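Local coordinates for protein serine protease inhibitor 4, isoform B (Drosophila melanogaster, PDB 4P0F) that probably inhibits serine proteases, and perhaps cysteine proteases, as a member of the serpin family, here in its cleaved form, at residues W139-V152 with S161-G173. Sequence-based numbering, arbitrary orientation.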
# COMPACT_ATOMS: atom_id res chain seq x y z
N TRP A 139 14.08 -10.64 6.17
CA TRP A 139 12.90 -11.36 5.73
C TRP A 139 12.12 -10.48 4.74
O TRP A 139 11.73 -10.93 3.67
CB TRP A 139 12.02 -11.76 6.93
CG TRP A 139 10.78 -12.50 6.52
CD1 TRP A 139 10.66 -13.83 6.26
CD2 TRP A 139 9.48 -11.93 6.28
NE1 TRP A 139 9.37 -14.13 5.89
CE2 TRP A 139 8.63 -12.98 5.89
CE3 TRP A 139 8.95 -10.64 6.37
CZ2 TRP A 139 7.28 -12.78 5.59
CZ3 TRP A 139 7.61 -10.44 6.05
CH2 TRP A 139 6.80 -11.51 5.67
N VAL A 140 11.93 -9.21 5.10
CA VAL A 140 11.26 -8.27 4.21
C VAL A 140 11.97 -8.14 2.86
O VAL A 140 11.31 -8.15 1.82
CB VAL A 140 11.12 -6.87 4.85
CG1 VAL A 140 10.58 -5.85 3.83
CG2 VAL A 140 10.18 -6.94 6.06
N GLU A 141 13.29 -8.02 2.85
CA GLU A 141 14.01 -7.98 1.58
C GLU A 141 13.75 -9.23 0.75
O GLU A 141 13.56 -9.14 -0.47
CB GLU A 141 15.52 -7.84 1.81
CG GLU A 141 15.95 -6.48 2.29
CD GLU A 141 17.38 -6.14 1.91
OE1 GLU A 141 17.81 -6.54 0.81
OE2 GLU A 141 18.06 -5.45 2.70
N GLN A 142 13.73 -10.39 1.40
CA GLN A 142 13.54 -11.64 0.68
C GLN A 142 12.13 -11.75 0.09
O GLN A 142 11.93 -12.44 -0.91
CB GLN A 142 13.85 -12.83 1.60
CG GLN A 142 15.33 -12.95 1.94
CD GLN A 142 16.21 -13.17 0.71
OE1 GLN A 142 15.78 -13.75 -0.29
NE2 GLN A 142 17.44 -12.67 0.77
N ARG A 143 11.17 -11.05 0.69
CA ARG A 143 9.79 -11.07 0.20
C ARG A 143 9.49 -9.96 -0.81
O ARG A 143 8.39 -9.89 -1.33
CB ARG A 143 8.81 -10.96 1.37
CG ARG A 143 8.94 -12.04 2.44
CD ARG A 143 8.43 -13.40 2.00
NE ARG A 143 9.40 -14.11 1.17
CZ ARG A 143 10.42 -14.83 1.63
NH1 ARG A 143 10.63 -14.93 2.94
NH2 ARG A 143 11.24 -15.44 0.78
N THR A 144 10.46 -9.08 -1.06
CA THR A 144 10.24 -7.91 -1.92
C THR A 144 11.30 -7.78 -3.01
O THR A 144 11.49 -6.69 -3.55
CB THR A 144 10.19 -6.58 -1.12
OG1 THR A 144 11.43 -6.37 -0.43
CG2 THR A 144 9.05 -6.57 -0.12
N ASN A 145 11.99 -8.88 -3.33
CA ASN A 145 13.05 -8.88 -4.35
C ASN A 145 14.11 -7.84 -4.00
O ASN A 145 14.65 -7.17 -4.87
CB ASN A 145 12.46 -8.62 -5.74
CG ASN A 145 13.41 -9.01 -6.86
OD1 ASN A 145 14.29 -9.85 -6.67
ND2 ASN A 145 13.23 -8.40 -8.04
N HIS A 146 14.38 -7.73 -2.71
CA HIS A 146 15.34 -6.79 -2.14
C HIS A 146 15.04 -5.31 -2.41
O HIS A 146 15.94 -4.47 -2.31
CB HIS A 146 16.74 -7.13 -2.65
CG HIS A 146 17.18 -8.52 -2.29
ND1 HIS A 146 17.76 -8.82 -1.08
CD2 HIS A 146 17.10 -9.68 -2.97
CE1 HIS A 146 18.03 -10.11 -1.03
NE2 HIS A 146 17.64 -10.66 -2.17
N LEU A 147 13.79 -4.98 -2.71
CA LEU A 147 13.44 -3.59 -3.00
C LEU A 147 13.12 -2.77 -1.76
O LEU A 147 13.27 -1.55 -1.77
CB LEU A 147 12.26 -3.54 -3.97
CG LEU A 147 12.53 -4.13 -5.35
CD1 LEU A 147 11.22 -4.29 -6.11
CD2 LEU A 147 13.51 -3.27 -6.12
N ILE A 148 12.66 -3.43 -0.70
CA ILE A 148 12.35 -2.76 0.55
C ILE A 148 13.40 -3.16 1.58
O ILE A 148 13.40 -4.29 2.06
CB ILE A 148 10.94 -3.11 1.06
CG1 ILE A 148 9.88 -2.82 -0.02
CG2 ILE A 148 10.63 -2.35 2.35
CD1 ILE A 148 9.80 -1.38 -0.50
N LYS A 149 14.29 -2.22 1.89
CA LYS A 149 15.41 -2.46 2.80
C LYS A 149 15.25 -1.67 4.08
O LYS A 149 14.64 -0.60 4.08
CB LYS A 149 16.73 -2.09 2.13
CG LYS A 149 16.97 -2.75 0.80
CD LYS A 149 18.36 -2.40 0.30
CE LYS A 149 18.75 -3.20 -0.93
NZ LYS A 149 20.16 -2.94 -1.31
N ASP A 150 15.82 -2.20 5.16
CA ASP A 150 15.78 -1.55 6.47
C ASP A 150 14.39 -1.07 6.85
O ASP A 150 14.24 0.07 7.31
CB ASP A 150 16.75 -0.37 6.51
CG ASP A 150 17.03 0.12 7.93
OD1 ASP A 150 17.09 -0.72 8.86
OD2 ASP A 150 17.18 1.34 8.12
N LEU A 151 13.38 -1.92 6.71
CA LEU A 151 12.01 -1.51 7.05
C LEU A 151 11.91 -1.02 8.49
O LEU A 151 11.46 0.09 8.74
CB LEU A 151 11.02 -2.66 6.83
CG LEU A 151 9.57 -2.32 7.20
CD1 LEU A 151 8.99 -1.35 6.20
CD2 LEU A 151 8.71 -3.56 7.28
N VAL A 152 12.33 -1.87 9.43
CA VAL A 152 12.21 -1.56 10.85
C VAL A 152 13.58 -1.24 11.43
O VAL A 152 14.40 -2.13 11.57
CB VAL A 152 11.59 -2.73 11.64
CG1 VAL A 152 11.39 -2.34 13.10
CG2 VAL A 152 10.27 -3.14 11.00
N SER A 161 10.06 -4.20 23.64
CA SER A 161 9.35 -4.68 22.45
C SER A 161 8.82 -6.08 22.70
O SER A 161 9.52 -6.89 23.32
CB SER A 161 10.26 -4.69 21.22
OG SER A 161 10.81 -3.41 20.95
N ARG A 162 7.62 -6.38 22.23
CA ARG A 162 7.03 -7.69 22.46
C ARG A 162 6.69 -8.42 21.17
O ARG A 162 6.85 -9.63 21.08
CB ARG A 162 5.79 -7.55 23.35
CG ARG A 162 6.13 -7.13 24.76
CD ARG A 162 6.76 -8.27 25.56
NE ARG A 162 7.23 -7.84 26.88
CZ ARG A 162 8.45 -7.38 27.14
NH1 ARG A 162 9.35 -7.26 26.18
NH2 ARG A 162 8.76 -7.02 28.38
N LEU A 163 6.22 -7.70 20.16
CA LEU A 163 6.12 -8.32 18.85
C LEU A 163 6.11 -7.30 17.75
O LEU A 163 5.82 -6.14 17.97
CB LEU A 163 4.88 -9.21 18.77
CG LEU A 163 3.55 -8.55 19.07
CD1 LEU A 163 2.89 -8.03 17.79
CD2 LEU A 163 2.65 -9.53 19.77
N VAL A 164 6.47 -7.77 16.56
CA VAL A 164 6.37 -6.96 15.35
C VAL A 164 5.59 -7.76 14.33
O VAL A 164 5.95 -8.89 14.02
CB VAL A 164 7.75 -6.59 14.77
CG1 VAL A 164 7.60 -5.79 13.47
CG2 VAL A 164 8.54 -5.79 15.78
N LEU A 165 4.51 -7.15 13.84
CA LEU A 165 3.69 -7.73 12.79
C LEU A 165 4.11 -7.14 11.47
O LEU A 165 4.25 -5.92 11.37
CB LEU A 165 2.21 -7.45 13.04
CG LEU A 165 1.52 -8.35 14.06
CD1 LEU A 165 0.22 -7.76 14.51
CD2 LEU A 165 1.29 -9.72 13.46
N VAL A 166 4.33 -7.98 10.46
CA VAL A 166 4.77 -7.50 9.16
C VAL A 166 3.96 -8.09 8.03
O VAL A 166 3.67 -9.28 8.00
CB VAL A 166 6.26 -7.80 8.92
CG1 VAL A 166 6.74 -7.12 7.66
CG2 VAL A 166 7.09 -7.34 10.11
N ASN A 167 3.58 -7.21 7.10
CA ASN A 167 3.07 -7.62 5.81
C ASN A 167 4.00 -7.12 4.73
O ASN A 167 4.41 -5.97 4.77
CB ASN A 167 1.67 -7.07 5.54
CG ASN A 167 1.24 -7.31 4.12
OD1 ASN A 167 1.48 -6.48 3.21
ND2 ASN A 167 0.63 -8.46 3.88
N ALA A 168 4.31 -7.98 3.76
CA ALA A 168 5.10 -7.58 2.60
C ALA A 168 4.34 -7.94 1.34
O ALA A 168 3.62 -8.93 1.31
CB ALA A 168 6.47 -8.23 2.62
N ILE A 169 4.49 -7.13 0.30
CA ILE A 169 3.83 -7.38 -0.98
C ILE A 169 4.79 -7.06 -2.12
O ILE A 169 5.55 -6.09 -2.06
CB ILE A 169 2.52 -6.56 -1.09
CG1 ILE A 169 1.84 -6.76 -2.45
CG2 ILE A 169 2.78 -5.08 -0.83
CD1 ILE A 169 0.38 -6.28 -2.47
N HIS A 170 4.79 -7.93 -3.13
CA HIS A 170 5.64 -7.74 -4.30
C HIS A 170 4.86 -8.00 -5.56
O HIS A 170 4.16 -9.01 -5.67
CB HIS A 170 6.86 -8.66 -4.25
CG HIS A 170 7.76 -8.52 -5.44
ND1 HIS A 170 7.74 -9.41 -6.49
CD2 HIS A 170 8.67 -7.57 -5.76
CE1 HIS A 170 8.62 -9.03 -7.40
NE2 HIS A 170 9.20 -7.92 -6.98
N PHE A 171 5.01 -7.09 -6.51
CA PHE A 171 4.35 -7.18 -7.81
C PHE A 171 5.37 -7.01 -8.92
O PHE A 171 6.18 -6.09 -8.89
CB PHE A 171 3.27 -6.13 -7.92
CG PHE A 171 2.71 -5.98 -9.31
CD1 PHE A 171 1.87 -6.94 -9.83
CD2 PHE A 171 3.03 -4.88 -10.07
CE1 PHE A 171 1.35 -6.80 -11.12
CE2 PHE A 171 2.51 -4.73 -11.36
CZ PHE A 171 1.67 -5.69 -11.87
N LYS A 172 5.31 -7.90 -9.90
CA LYS A 172 6.07 -7.72 -11.14
C LYS A 172 5.20 -8.19 -12.29
O LYS A 172 4.88 -9.37 -12.40
CB LYS A 172 7.39 -8.48 -11.10
CG LYS A 172 8.15 -8.41 -12.43
CD LYS A 172 9.49 -7.72 -12.29
CE LYS A 172 10.32 -7.85 -13.56
NZ LYS A 172 11.69 -7.29 -13.39
N GLY A 173 4.82 -7.25 -13.15
CA GLY A 173 3.94 -7.55 -14.25
C GLY A 173 4.52 -7.06 -15.56
O GLY A 173 5.28 -6.09 -15.57
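Trp-139 and Val-140, on the last turns of helix 129-143, close over Val-166 of strand 161-173, packing the helix that in serpins lies over the face of the large central beta-sheet onto one of its strands. The helix and strand axes run at 25° to one another. Val-166 CG1 meets the indole at its edge, 3.8 Å from Trp-139 CZ3, the two side chains lying alongside one another but pointing opposite ways, while Val-140 CG2 comes to the same CG1 from a roughly perpendicular direction and Leu-151 CD2 adds a third apolar neighbour. Trp-139 is placed by its own helix too: Arg-143 CG sits 3.5 Å above the plane of the indole, over its centre. Two residues further along the strand, on the same face, Ala-168 CB packs against Arg-143 CB at 3.8 Å and also touches the methyl of Thr-144.

With chi1 at 60°, the threonine sends CG2 to Ala-168 and leaves OG1 to bond Val-140 O while accepting from Ile-148 N, so one hydroxyl links the carbonyl of Val-140 in the helix to the chain just past the type I' turn of Thr-144 to Leu-147. A valine here would probably leave Ile-148 N without its acceptor and weaken the hold on that turn. His-170 packs against the turn, and Leu-147 CD1 comes to the edge of its imidazole. Asn-145 turns its amide 79° from that ring, its ND2 and His-170 NE2 both bond Glu-330 OE2 of the neighbouring strand, and Asn-145 CB rests 3.6 Å from His-170 NE2.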